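Putative peptidase (Chlamydophila abortus, PDB 3CE2) is a putative zinc metallopeptidase of the M3B (oligopeptidase F) family, predicted to degrade a variety of small bioactive peptides. Local coordinates at residues A[264-269]-A[485-490]; A[279-284]-A[474-479]. All blocks are in the same frame, centred on the assembly; numbering follows the deposited sequence.

Interaction 1 (A[264-269]-A[485-490]); sequences NSCLQA and AAEHGV. With ZN (zinc ion), chain B.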
# COMPACT_ATOMS: atom_id res chain seq x y z
N ASN A 264 13.83 -21.51 5.45
CA ASN A 264 15.28 -21.44 5.30
C ASN A 264 15.88 -20.06 5.44
O ASN A 264 17.09 -19.89 5.29
CB ASN A 264 15.69 -22.00 3.94
CG ASN A 264 15.53 -23.50 3.86
OD1 ASN A 264 15.95 -24.23 4.76
ND2 ASN A 264 14.93 -23.97 2.77
N SER A 265 15.04 -19.06 5.68
CA SER A 265 15.47 -17.68 5.83
C SER A 265 14.22 -16.86 6.07
O SER A 265 13.12 -17.36 5.85
CB SER A 265 16.15 -17.19 4.56
OG SER A 265 15.18 -17.12 3.54
N CYS A 266 14.38 -15.61 6.51
CA CYS A 266 13.23 -14.79 6.89
C CYS A 266 12.51 -14.31 5.66
O CYS A 266 11.28 -14.20 5.66
CB CYS A 266 13.67 -13.59 7.73
SG CYS A 266 14.62 -14.09 9.16
N LEU A 267 13.29 -14.01 4.61
CA LEU A 267 12.75 -13.67 3.31
C LEU A 267 11.74 -14.71 2.84
O LEU A 267 10.62 -14.36 2.45
CB LEU A 267 13.86 -13.51 2.29
CG LEU A 267 13.42 -13.11 0.87
CD1 LEU A 267 12.82 -11.69 0.79
CD2 LEU A 267 14.59 -13.24 -0.06
N GLN A 268 12.11 -15.99 2.89
CA GLN A 268 11.21 -17.06 2.42
C GLN A 268 10.00 -17.12 3.29
O GLN A 268 8.90 -17.38 2.81
CB GLN A 268 11.88 -18.44 2.40
CG GLN A 268 12.96 -18.59 1.33
CD GLN A 268 13.45 -20.03 1.16
OE1 GLN A 268 13.58 -20.79 2.12
NE2 GLN A 268 13.75 -20.41 -0.09
N ALA A 269 10.20 -16.86 4.58
CA ALA A 269 9.08 -16.82 5.52
C ALA A 269 8.07 -15.75 5.12
O ALA A 269 6.87 -15.98 5.16
CB ALA A 269 9.56 -16.60 6.96
N ALA A 485 22.80 -11.40 7.53
CA ALA A 485 23.77 -11.29 8.62
C ALA A 485 23.25 -11.93 9.92
O ALA A 485 23.91 -12.80 10.51
CB ALA A 485 24.13 -9.84 8.83
N ALA A 486 22.08 -11.52 10.38
CA ALA A 486 21.57 -12.11 11.60
C ALA A 486 21.49 -13.65 11.48
O ALA A 486 22.01 -14.38 12.33
CB ALA A 486 20.21 -11.52 11.97
N GLU A 487 20.84 -14.14 10.44
CA GLU A 487 20.72 -15.58 10.23
C GLU A 487 22.04 -16.30 10.50
O GLU A 487 22.04 -17.35 11.15
CB GLU A 487 20.20 -15.90 8.82
CG GLU A 487 18.70 -15.80 8.65
CD GLU A 487 18.32 -15.37 7.25
OE1 GLU A 487 19.13 -15.58 6.32
OE2 GLU A 487 17.22 -14.81 7.07
N HIS A 488 23.15 -15.74 10.00
CA HIS A 488 24.50 -16.30 10.26
C HIS A 488 25.05 -15.92 11.62
O HIS A 488 26.26 -15.98 11.80
CB HIS A 488 25.53 -15.81 9.23
CG HIS A 488 25.34 -16.37 7.85
ND1 HIS A 488 24.52 -17.44 7.59
CD2 HIS A 488 25.90 -16.01 6.67
CE1 HIS A 488 24.56 -17.71 6.29
NE2 HIS A 488 25.39 -16.86 5.71
N GLY A 489 24.18 -15.50 12.55
CA GLY A 489 24.59 -15.10 13.92
C GLY A 489 25.36 -13.80 14.13
O GLY A 489 25.65 -13.44 15.27
N VAL A 490 25.73 -13.09 13.05
CA VAL A 490 26.38 -11.77 13.15
C VAL A 490 25.46 -10.81 13.91
O VAL A 490 24.26 -10.74 13.63
CB VAL A 490 26.69 -11.17 11.75
CG1 VAL A 490 27.32 -9.80 11.88
CG2 VAL A 490 27.60 -12.08 10.97
ZN ZN B . 25.23 -16.60 3.74
O HOH W 1 16.72 -13.59 4.71
O HOH W 2 23.35 -17.58 4.36
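Glu487, in the last turn of helix 451-487, reaches across to Ser265 and Cys266 at the start of helix 266-271. Within the mainly helical M3 peptidase fold, a carboxylate here meets a helix N-terminus capped by Ser265: Glu487 OE2 accepts from Cys266 N in the first turn (3.0 Å, N-H...O angle 166°). The bond is nearly straight at the hydrogen, yet the donor lies above the carboxylate plane, 42° out of it. The close-packed side is here. Glu487 OE2 comes 3.4 Å from Cys266 SG, and its carboxylate lies against the CA and CB of Ser265. Cys266 itself is buried, touching Val255 and Ala258 of helix 240-260 and also Phe533 and His483. The positive end of the helix dipole would probably favour a charged carboxylate. A chi1 of 67° tucks Ser265 OG back over the start of its own helix, where it accepts a weak capping bond from Gln268 N. The other side is looser. Exposed His488, the first residue past the helix, does not touch 264-269; its NE2 binds a zinc ion (2.0 Å), with His484 and a water as further ligands; this zinc is not the one on the HExxH motif. Between the segments a water donates to Glu487 OE2 at 2.7 Å and weakly accepts from Leu267 N at 3.5 Å.

Interaction 2 (A[279-284]-A[474-479]); sequences TVYTNL and LFASFE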
# COMPACT_ATOMS: atom_id res chain seq x y z
N THR A 279 13.85 -15.27 -5.87
CA THR A 279 14.64 -14.70 -6.95
C THR A 279 14.02 -13.42 -7.46
O THR A 279 14.70 -12.55 -7.98
CB THR A 279 14.86 -15.70 -8.09
OG1 THR A 279 13.60 -15.98 -8.72
CG2 THR A 279 15.47 -16.99 -7.55
N VAL A 280 12.72 -13.27 -7.30
CA VAL A 280 12.08 -12.07 -7.79
C VAL A 280 12.56 -10.90 -6.93
O VAL A 280 12.92 -9.83 -7.43
CB VAL A 280 10.56 -12.19 -7.76
CG1 VAL A 280 9.92 -10.88 -8.14
CG2 VAL A 280 10.11 -13.31 -8.68
N TYR A 281 12.58 -11.14 -5.62
CA TYR A 281 13.01 -10.11 -4.69
C TYR A 281 14.47 -9.81 -5.01
O TYR A 281 14.87 -8.68 -5.30
CB TYR A 281 12.82 -10.62 -3.27
CG TYR A 281 13.07 -9.63 -2.16
CD1 TYR A 281 12.03 -9.09 -1.43
CD2 TYR A 281 14.38 -9.25 -1.83
CE1 TYR A 281 12.27 -8.20 -0.39
CE2 TYR A 281 14.64 -8.36 -0.80
CZ TYR A 281 13.58 -7.83 -0.07
OH TYR A 281 13.84 -6.94 0.97
N THR A 282 15.24 -10.87 -5.03
CA THR A 282 16.65 -10.79 -5.29
C THR A 282 17.04 -10.12 -6.62
O THR A 282 17.96 -9.32 -6.65
CB THR A 282 17.20 -12.16 -5.07
OG1 THR A 282 17.68 -12.18 -3.73
CG2 THR A 282 18.30 -12.53 -6.05
N ASN A 283 16.32 -10.39 -7.71
CA ASN A 283 16.70 -9.80 -8.98
C ASN A 283 16.25 -8.38 -9.09
O ASN A 283 16.84 -7.56 -9.80
CB ASN A 283 16.18 -10.62 -10.16
CG ASN A 283 16.82 -11.99 -10.25
OD1 ASN A 283 18.00 -12.15 -9.89
ND2 ASN A 283 16.05 -12.98 -10.68
N LEU A 284 15.18 -8.06 -8.37
CA LEU A 284 14.72 -6.70 -8.34
C LEU A 284 15.86 -5.85 -7.81
O LEU A 284 16.24 -4.84 -8.41
CB LEU A 284 13.49 -6.58 -7.46
CG LEU A 284 13.07 -5.13 -7.22
CD1 LEU A 284 12.39 -4.56 -8.47
CD2 LEU A 284 12.18 -5.07 -5.97
N LEU A 474 16.42 0.35 -2.21
CA LEU A 474 17.49 0.50 -1.25
C LEU A 474 17.07 -0.11 0.08
O LEU A 474 17.77 -1.01 0.57
CB LEU A 474 17.88 1.97 -1.10
CG LEU A 474 19.23 2.30 -0.45
CD1 LEU A 474 19.45 3.76 -0.60
CD2 LEU A 474 19.23 1.95 1.00
N PHE A 475 15.93 0.34 0.65
CA PHE A 475 15.45 -0.21 1.93
C PHE A 475 15.44 -1.74 1.81
O PHE A 475 15.91 -2.46 2.72
CB PHE A 475 14.06 0.30 2.38
CG PHE A 475 13.95 1.84 2.62
CD1 PHE A 475 15.07 2.66 2.85
CD2 PHE A 475 12.68 2.46 2.68
CE1 PHE A 475 14.92 4.05 3.10
CE2 PHE A 475 12.54 3.84 2.93
CZ PHE A 475 13.67 4.63 3.14
N ALA A 476 14.95 -2.24 0.68
CA ALA A 476 14.83 -3.70 0.48
C ALA A 476 16.14 -4.45 0.57
O ALA A 476 16.20 -5.50 1.22
CB ALA A 476 14.13 -4.03 -0.80
N SER A 477 17.21 -3.95 -0.06
CA SER A 477 18.48 -4.68 0.08
C SER A 477 19.01 -4.58 1.49
O SER A 477 19.56 -5.56 2.04
CB SER A 477 19.54 -4.23 -0.91
OG SER A 477 19.33 -2.89 -1.23
N PHE A 478 18.84 -3.39 2.07
CA PHE A 478 19.25 -3.21 3.45
C PHE A 478 18.59 -4.26 4.32
O PHE A 478 19.25 -5.00 5.05
CB PHE A 478 18.91 -1.82 3.96
CG PHE A 478 19.35 -1.61 5.36
CD1 PHE A 478 20.67 -1.80 5.70
CD2 PHE A 478 18.44 -1.27 6.35
CE1 PHE A 478 21.09 -1.63 7.01
CE2 PHE A 478 18.85 -1.10 7.67
CZ PHE A 478 20.18 -1.27 8.00
N GLU A 479 17.27 -4.35 4.20
CA GLU A 479 16.50 -5.28 5.01
C GLU A 479 16.93 -6.72 4.69
O GLU A 479 16.91 -7.62 5.54
CB GLU A 479 15.00 -5.05 4.77
CG GLU A 479 14.10 -6.00 5.49
CD GLU A 479 12.61 -5.64 5.37
OE1 GLU A 479 12.20 -4.95 4.40
OE2 GLU A 479 11.82 -6.07 6.27
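Tyr281 of helix 278-289 meets helix 451-487 at Ala476, and a single hydrogen bond supplies the polar part of the contact. Tyr281 OH donates to the backbone carbonyl oxygen Ala476 O at 2.8 Å. The hydroxyl approaches well to one side of the carbonyl, with a C=O...O angle of 111° and a tilt of 33° from its plane, while Ala476 O lies at the edge of the tyrosine ring, near the ring plane. With CG anti to the backbone N (chi1 -174°), the ring spans the gap between two backbones whose closest CA atoms, of Tyr281 and Ala476, are 8.4 Å apart. The pair is a helix-helix contact inside the mainly helical M3 peptidase fold, bridged by one long aromatic side chain. Apolar packing adds the methyl group Ala476 CB, which points at the other helix and lies 3.9 Å from Tyr281 CZ. The ring also packs against Tyr536, which meets it obliquely, Phe533, which meets it more steeply, and Leu271. The second polar group nearby is Glu479: OE1 lies 4.3 Å from Tyr281 OH, and OE2 accepts a hydrogen bond from Phe533 N.

Both interactions pack onto helix 451-487, interaction 2 on an inner turn and interaction 1 at its C-terminal end; their centres lie 14 Å apart. Their partners, helices 266-271 and 278-289, follow each other in the chain and touch directly, Leu267 CD1 lying 3.5 Å from Tyr281 CD1, and Phe533 packs against residues of both contacts. Place and chemistry change together. Interaction 2 is buried, and there a tyrosine hydroxyl donates to a helix carbonyl. Interaction 1, farther from the chain's centre and only partly buried, reverses the roles: an acidic side chain accepts from a helix N-H, with water alongside and a zinc-binding histidine next in sequence.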